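Side-chain contacts in putative pterin-4-alpha-carbinolamine dehydratase (Brucella melitensis, PDB 3JST), which probably catalyses the dehydration of 4a-hydroxytetrahydrobiopterin to 6,7-dihydrobiopterin: residues 52-56 and 57-61; 80-83 and 84-87. All blocks are in the same frame, centred on the assembly; numbering follows the deposited sequence.

Interaction 1: 52-56 and 57-61; sequences YAEKL and DHHPE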
ATOM      1  N   TYR A  52      -6.978   4.587  -8.290  1.00  7.73           N
ATOM      2  CA  TYR A  52      -5.543   4.545  -8.547  1.00  8.03           C
ATOM      3  C   TYR A  52      -5.066   3.123  -8.856  1.00  8.19           C
ATOM      4  O   TYR A  52      -4.149   2.935  -9.652  1.00  8.03           O
ATOM      5  CB  TYR A  52      -4.769   5.140  -7.360  1.00  8.31           C
ATOM      6  CG  TYR A  52      -3.331   5.486  -7.675  1.00  8.76           C
ATOM      7  CD1 TYR A  52      -3.016   6.438  -8.640  1.00 10.04           C
ATOM      8  CD2 TYR A  52      -2.287   4.872  -7.002  1.00  9.42           C
ATOM      9  CE1 TYR A  52      -1.689   6.759  -8.931  1.00 10.33           C
ATOM     10  CE2 TYR A  52      -0.968   5.183  -7.284  1.00  9.90           C
ATOM     11  CZ  TYR A  52      -0.673   6.123  -8.247  1.00 10.28           C
ATOM     12  OH  TYR A  52       0.646   6.427  -8.517  1.00 11.19           O
ATOM     13  N   ALA A  53      -5.689   2.124  -8.236  1.00  8.42           N
ATOM     14  CA  ALA A  53      -5.359   0.730  -8.538  1.00  8.72           C
ATOM     15  C   ALA A  53      -5.598   0.444 -10.020  1.00  9.12           C
ATOM     16  O   ALA A  53      -4.790  -0.210 -10.676  1.00  8.87           O
ATOM     17  CB  ALA A  53      -6.182  -0.231  -7.666  1.00  8.67           C
ATOM     18  N   GLU A  54      -6.707   0.951 -10.547  1.00  9.81           N
ATOM     19  CA  GLU A  54      -7.031   0.774 -11.960  1.00 10.25           C
ATOM     20  C   GLU A  54      -6.200   1.669 -12.884  1.00 10.47           C
ATOM     21  O   GLU A  54      -5.918   1.286 -14.025  1.00 10.09           O
ATOM     22  CB  GLU A  54      -8.530   0.970 -12.193  1.00 10.61           C
ATOM     23  CG  GLU A  54      -9.336  -0.234 -11.761  1.00 11.08           C
ATOM     24  CD  GLU A  54      -9.175  -1.407 -12.714  1.00 11.77           C
ATOM     25  OE1 GLU A  54      -9.704  -1.334 -13.844  1.00 12.34           O
ATOM     26  OE2 GLU A  54      -8.524  -2.399 -12.331  1.00 12.30           O
ATOM     27  N   LYS A  55      -5.798   2.843 -12.394  1.00 10.80           N
ATOM     28  CA  LYS A  55      -4.854   3.691 -13.131  1.00 11.25           C
ATOM     29  C   LYS A  55      -3.526   2.955 -13.349  1.00 11.19           C
ATOM     30  O   LYS A  55      -2.993   2.955 -14.453  1.00 11.03           O
ATOM     31  CB  LYS A  55      -4.615   5.028 -12.413  1.00 11.40           C
ATOM     32  CG  LYS A  55      -3.672   5.992 -13.166  1.00 12.55           C
ATOM     33  CD  LYS A  55      -3.579   7.351 -12.469  1.00 14.46           C
ATOM     34  CE  LYS A  55      -2.599   8.296 -13.167  1.00 16.14           C
ATOM     35  NZ  LYS A  55      -3.079   8.729 -14.519  1.00 17.95           N
ATOM     36  N   LEU A  56      -3.019   2.317 -12.297  1.00 11.33           N
ATOM     37  CA  LEU A  56      -1.751   1.582 -12.352  1.00 11.51           C
ATOM     38  C   LEU A  56      -1.875   0.123 -12.802  1.00 11.70           C
ATOM     39  O   LEU A  56      -0.859  -0.521 -13.077  1.00 11.89           O
ATOM     40  CB  LEU A  56      -1.089   1.574 -10.972  1.00 11.57           C
ATOM     41  CG  LEU A  56      -0.627   2.888 -10.356  1.00 11.96           C
ATOM     42  CD1 LEU A  56       0.081   2.583  -9.046  1.00 12.61           C
ATOM     43  CD2 LEU A  56       0.284   3.654 -11.308  1.00 12.62           C
ATOM     44  N   ASP A  57      -3.102  -0.396 -12.862  1.00 11.71           N
ATOM     45  CA  ASP A  57      -3.339  -1.830 -13.005  1.00 11.98           C
ATOM     46  C   ASP A  57      -2.519  -2.580 -11.950  1.00 11.95           C
ATOM     47  O   ASP A  57      -1.741  -3.479 -12.259  1.00 12.05           O
ATOM     48  CB  ASP A  57      -3.007  -2.314 -14.427  1.00 12.18           C
ATOM     49  CG  ASP A  57      -3.525  -3.720 -14.706  1.00 13.08           C
ATOM     50  OD1 ASP A  57      -4.494  -4.161 -14.040  1.00 14.74           O
ATOM     51  OD2 ASP A  57      -2.971  -4.388 -15.597  1.00 14.51           O
ATOM     52  N   HIS A  58      -2.690  -2.171 -10.700  1.00 11.94           N
ATOM     53  CA  HIS A  58      -1.916  -2.706  -9.587  1.00 11.99           C
ATOM     54  C   HIS A  58      -2.806  -2.685  -8.349  1.00 11.98           C
ATOM     55  O   HIS A  58      -3.113  -1.624  -7.809  1.00 11.78           O
ATOM     56  CB  HIS A  58      -0.649  -1.871  -9.371  1.00 11.90           C
ATOM     57  CG  HIS A  58       0.264  -2.425  -8.324  1.00 12.27           C
ATOM     58  ND1 HIS A  58       0.950  -3.609  -8.491  1.00 11.95           N
ATOM     59  CD2 HIS A  58       0.600  -1.964  -7.096  1.00 12.69           C
ATOM     60  CE1 HIS A  58       1.666  -3.855  -7.409  1.00 12.27           C
ATOM     61  NE2 HIS A  58       1.473  -2.872  -6.548  1.00 12.43           N
ATOM     62  N   HIS A  59      -3.219  -3.865  -7.906  1.00 12.10           N
ATOM     63  CA  HIS A  59      -4.302  -3.972  -6.941  1.00 12.17           C
ATOM     64  C   HIS A  59      -3.824  -4.434  -5.573  1.00 12.43           C
ATOM     65  O   HIS A  59      -3.001  -5.347  -5.473  1.00 12.34           O
ATOM     66  CB  HIS A  59      -5.375  -4.893  -7.502  1.00 12.23           C
ATOM     67  CG  HIS A  59      -5.920  -4.415  -8.810  1.00 12.27           C
ATOM     68  ND1 HIS A  59      -5.420  -4.837 -10.022  1.00 12.20           N
ATOM     69  CD2 HIS A  59      -6.882  -3.505  -9.094  1.00 11.71           C
ATOM     70  CE1 HIS A  59      -6.074  -4.233 -10.999  1.00 12.42           C
ATOM     71  NE2 HIS A  59      -6.962  -3.413 -10.462  1.00 12.22           N
ATOM     72  N   PRO A  60      -4.333  -3.788  -4.508  1.00 12.54           N
ATOM     73  CA  PRO A  60      -3.901  -4.132  -3.160  1.00 12.60           C
ATOM     74  C   PRO A  60      -4.545  -5.407  -2.643  1.00 12.52           C
ATOM     75  O   PRO A  60      -5.555  -5.862  -3.189  1.00 12.67           O
ATOM     76  CB  PRO A  60      -4.383  -2.934  -2.334  1.00 12.67           C
ATOM     77  CG  PRO A  60      -5.621  -2.478  -3.049  1.00 12.89           C
ATOM     78  CD  PRO A  60      -5.318  -2.687  -4.508  1.00 12.53           C
ATOM     79  N   GLU A  61      -3.943  -5.981  -1.604  1.00 12.28           N
ATOM     80  CA  GLU A  61      -4.633  -6.921  -0.734  1.00 12.36           C
ATOM     81  C   GLU A  61      -5.085  -6.100   0.466  1.00 11.76           C
ATOM     82  O   GLU A  61      -4.251  -5.521   1.173  1.00 11.94           O
ATOM     83  CB  GLU A  61      -3.716  -8.064  -0.297  1.00 12.67           C
ATOM     84  CG  GLU A  61      -3.369  -9.033  -1.426  1.00 14.58           C
ATOM     85  CD  GLU A  61      -2.486 -10.190  -0.978  1.00 17.93           C
ATOM     86  OE1 GLU A  61      -2.138 -10.271   0.221  1.00 19.88           O
ATOM     87  OE2 GLU A  61      -2.132 -11.027  -1.838  1.00 20.53           O
TER
HETATM   88  O   HOH W   1      -7.066  -3.328 -14.157  1.00 26.86           O

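Interaction 2: 80-83 and 84-87; sequences GVTE and LDIK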
ATOM      1  N   GLY A  80       7.631  -9.780  -5.461  1.00  9.19           N
ATOM      2  CA  GLY A  80       8.238  -8.942  -4.445  1.00  9.08           C
ATOM      3  C   GLY A  80       7.712  -7.527  -4.464  1.00  8.85           C
ATOM      4  O   GLY A  80       6.740  -7.222  -5.157  1.00  8.53           O
ATOM      5  N   VAL A  81       8.373  -6.669  -3.689  1.00  8.67           N
ATOM      6  CA  VAL A  81       8.029  -5.259  -3.596  1.00  8.59           C
ATOM      7  C   VAL A  81       8.736  -4.493  -4.710  1.00  8.68           C
ATOM      8  O   VAL A  81       9.947  -4.637  -4.897  1.00  8.78           O
ATOM      9  CB  VAL A  81       8.431  -4.678  -2.227  1.00  8.44           C
ATOM     10  CG1 VAL A  81       8.053  -3.200  -2.138  1.00  7.99           C
ATOM     11  CG2 VAL A  81       7.773  -5.477  -1.094  1.00  8.54           C
ATOM     12  N   THR A  82       7.971  -3.692  -5.446  1.00  8.78           N
ATOM     13  CA  THR A  82       8.491  -2.883  -6.548  1.00  8.88           C
ATOM     14  C   THR A  82       8.007  -1.438  -6.390  1.00  9.14           C
ATOM     15  O   THR A  82       7.257  -1.116  -5.461  1.00  8.86           O
ATOM     16  CB  THR A  82       8.011  -3.414  -7.924  1.00  8.86           C
ATOM     17  OG1 THR A  82       6.623  -3.094  -8.114  1.00  9.15           O
ATOM     18  CG2 THR A  82       8.219  -4.924  -8.041  1.00  8.48           C
ATOM     19  N   GLU A  83       8.425  -0.583  -7.318  1.00  9.39           N
ATOM     20  CA  GLU A  83       8.021   0.822  -7.341  1.00  9.82           C
ATOM     21  C   GLU A  83       6.498   1.004  -7.400  1.00  9.75           C
ATOM     22  O   GLU A  83       5.982   1.985  -6.879  1.00 10.06           O
ATOM     23  CB  GLU A  83       8.708   1.542  -8.515  1.00 10.06           C
ATOM     24  CG  GLU A  83       8.350   3.028  -8.701  1.00 11.16           C
ATOM     25  CD  GLU A  83       8.698   3.913  -7.503  1.00 13.27           C
ATOM     26  OE1 GLU A  83       9.458   3.482  -6.609  1.00 14.56           O
ATOM     27  OE2 GLU A  83       8.213   5.063  -7.465  1.00 14.35           O
ATOM     28  N   LEU A  84       5.783   0.062  -8.013  1.00  9.64           N
ATOM     29  CA  LEU A  84       4.314   0.099  -8.032  1.00  9.45           C
ATOM     30  C   LEU A  84       3.708   0.090  -6.618  1.00  9.47           C
ATOM     31  O   LEU A  84       2.736   0.795  -6.339  1.00  9.41           O
ATOM     32  CB  LEU A  84       3.766  -1.089  -8.825  1.00  9.55           C
ATOM     33  CG  LEU A  84       4.046  -1.125 -10.325  1.00  9.96           C
ATOM     34  CD1 LEU A  84       3.594  -2.456 -10.927  1.00  9.88           C
ATOM     35  CD2 LEU A  84       3.378   0.046 -11.023  1.00 10.67           C
ATOM     36  N   ASP A  85       4.288  -0.715  -5.732  1.00  9.18           N
ATOM     37  CA  ASP A  85       3.846  -0.783  -4.344  1.00  9.22           C
ATOM     38  C   ASP A  85       4.179   0.509  -3.612  1.00  9.32           C
ATOM     39  O   ASP A  85       3.381   1.008  -2.815  1.00  8.85           O
ATOM     40  CB  ASP A  85       4.502  -1.970  -3.642  1.00  9.26           C
ATOM     41  CG  ASP A  85       4.185  -3.277  -4.326  1.00  9.15           C
ATOM     42  OD1 ASP A  85       2.980  -3.598  -4.420  1.00  9.37           O
ATOM     43  OD2 ASP A  85       5.129  -3.959  -4.784  1.00  8.02           O
ATOM     44  N   ILE A  86       5.355   1.053  -3.905  1.00  9.61           N
ATOM     45  CA  ILE A  86       5.767   2.335  -3.343  1.00  9.95           C
ATOM     46  C   ILE A  86       4.830   3.454  -3.807  1.00 10.10           C
ATOM     47  O   ILE A  86       4.425   4.288  -3.011  1.00 10.36           O
ATOM     48  CB  ILE A  86       7.226   2.694  -3.721  1.00  9.73           C
ATOM     49  CG1 ILE A  86       8.204   1.573  -3.317  1.00  9.82           C
ATOM     50  CG2 ILE A  86       7.633   4.016  -3.079  1.00  9.57           C
ATOM     51  CD1 ILE A  86       8.031   1.033  -1.896  1.00  9.61           C
ATOM     52  N   LYS A  87       4.490   3.466  -5.093  1.00 10.46           N
ATOM     53  CA  LYS A  87       3.562   4.466  -5.635  1.00 10.87           C
ATOM     54  C   LYS A  87       2.186   4.381  -4.971  1.00 10.77           C
ATOM     55  O   LYS A  87       1.583   5.406  -4.628  1.00 10.58           O
ATOM     56  CB  LYS A  87       3.421   4.311  -7.153  1.00 10.95           C
ATOM     57  CG  LYS A  87       4.645   4.755  -7.926  1.00 12.23           C
ATOM     58  CD  LYS A  87       4.498   4.519  -9.424  1.00 14.08           C
ATOM     59  CE  LYS A  87       3.743   5.643 -10.095  1.00 15.86           C
ATOM     60  NZ  LYS A  87       3.642   5.441 -11.572  1.00 18.17           N
TER

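Interaction 1: 52-56 and 57-61
A53 and H58 close the C-terminal end of helix 39-56 in the pattern of a Schellman motif, with D57 as the residue that turns the chain out of the helix through its positive phi (51°). The residues involved fall in the E-x-x-x-H-H-P part of the sequence signature of this dehydratase family.

Two backbone bonds make the cap. H58 N donates to A53 O at 2.9 Å, whereas the bond from D57 N to E54 O is long, 3.5 Å, and weak. A53 O also lies over one face of the H59 ring, toward its rim.

The polar side-chain contact joins E54 to H59, five residues on. H59 NE2 donates a hydrogen bond to E54 OE2 over 2.6 Å, and the acceptor sits nearly in the imidazole plane, at the ring's edge. OE2 uses its anti lone pair, and the carboxylate is rotated 30° against the ring. E54 points away from the loop at its CB; the bend at chi2 (-73°) brings the carboxylate back to the ring. A water molecule donates to the same OE2 and to D57 OD1, so it joins two carboxylates that do not touch each other.

Apolar packing is centred on A53, whose methyl CB meets H59 CD2 at 3.6 Å and the P60 ring at CD. Beyond it, P60 rests on V71 and L73 of strand 68-73. The H58 ring leads away from the cap, NE2 bonding to D85 of helix 83-96, while its CB stays 3.8 Å from L56 CB.

Interaction 2: 80-83 and 84-87
E83 lays its side chain forward along the first turn of helix 83-96, against I86 and K87, while T82 and D85 close the same turn as a capping box.

The E83 chain leaves with CG anti to the backbone N (chi1 178°) and then bends at chi2, so that the side chain crosses those of I86 and K87, three and four residues on, at about a right angle. OE1 approaches I86 CB at 3.7 Å, and OE2 touches the aliphatic part of K87 at CG, 3.6 Å away. The lysine chain bends only further out and carries NZ off, so the acid and the amine form no salt bridge; the carboxylate has instead a long, weak ion pair with R90. Behind the side chain, K87 N donates to E83 O in a regular helical bond of 2.8 Å.

T82 is the N-cap. Its chi1 of 74° sets OG1 between the backbone N and the carbonyl carbon, facing the helix, where it accepts from L84 N at 3.3 Å through a rather bent bond. In the reciprocal bond D85 OD2, through its anti lone pair, accepts from T82 N at 2.9 Å and 168°. T82 O receives I86 N at 3.3 Å and, weakly, D85 N. Both side-chain oxygens of the box, T82 OG1 and D85 OD2, also bond T75 OG1; one backbone N-H and two side chains, T75 and H58, thus grip the aspartate carboxylate and fix its rotation.

V81 CG1 and I86 CD1 pack at 4.2 Å on the buried side. There V81 meets M11 and I86 meets A14 of helix 8-16, whereas K87 lies against Y52 and L56 of helix 39-56.

Overall arrangement
Along the chain the two contacts come in series: interaction 1 ends helix 39-56 and leads into strand 61-65, and interaction 2 starts helix 83-96 after strand 68-73, so strands 61-65 and 68-73 of the antiparallel sheet lie between them. Their centres are about 11 Å apart and they touch directly. H58 NE2 and D85 OD1, 2.7 Å apart, probably share a hydrogen bond, and side-chain packing on K87 continues the link. One helix C-terminus and one helix N-terminus are thereby tied together, bringing H58 of the signature beside D85, consistent with a pterin site in this region as in relatives.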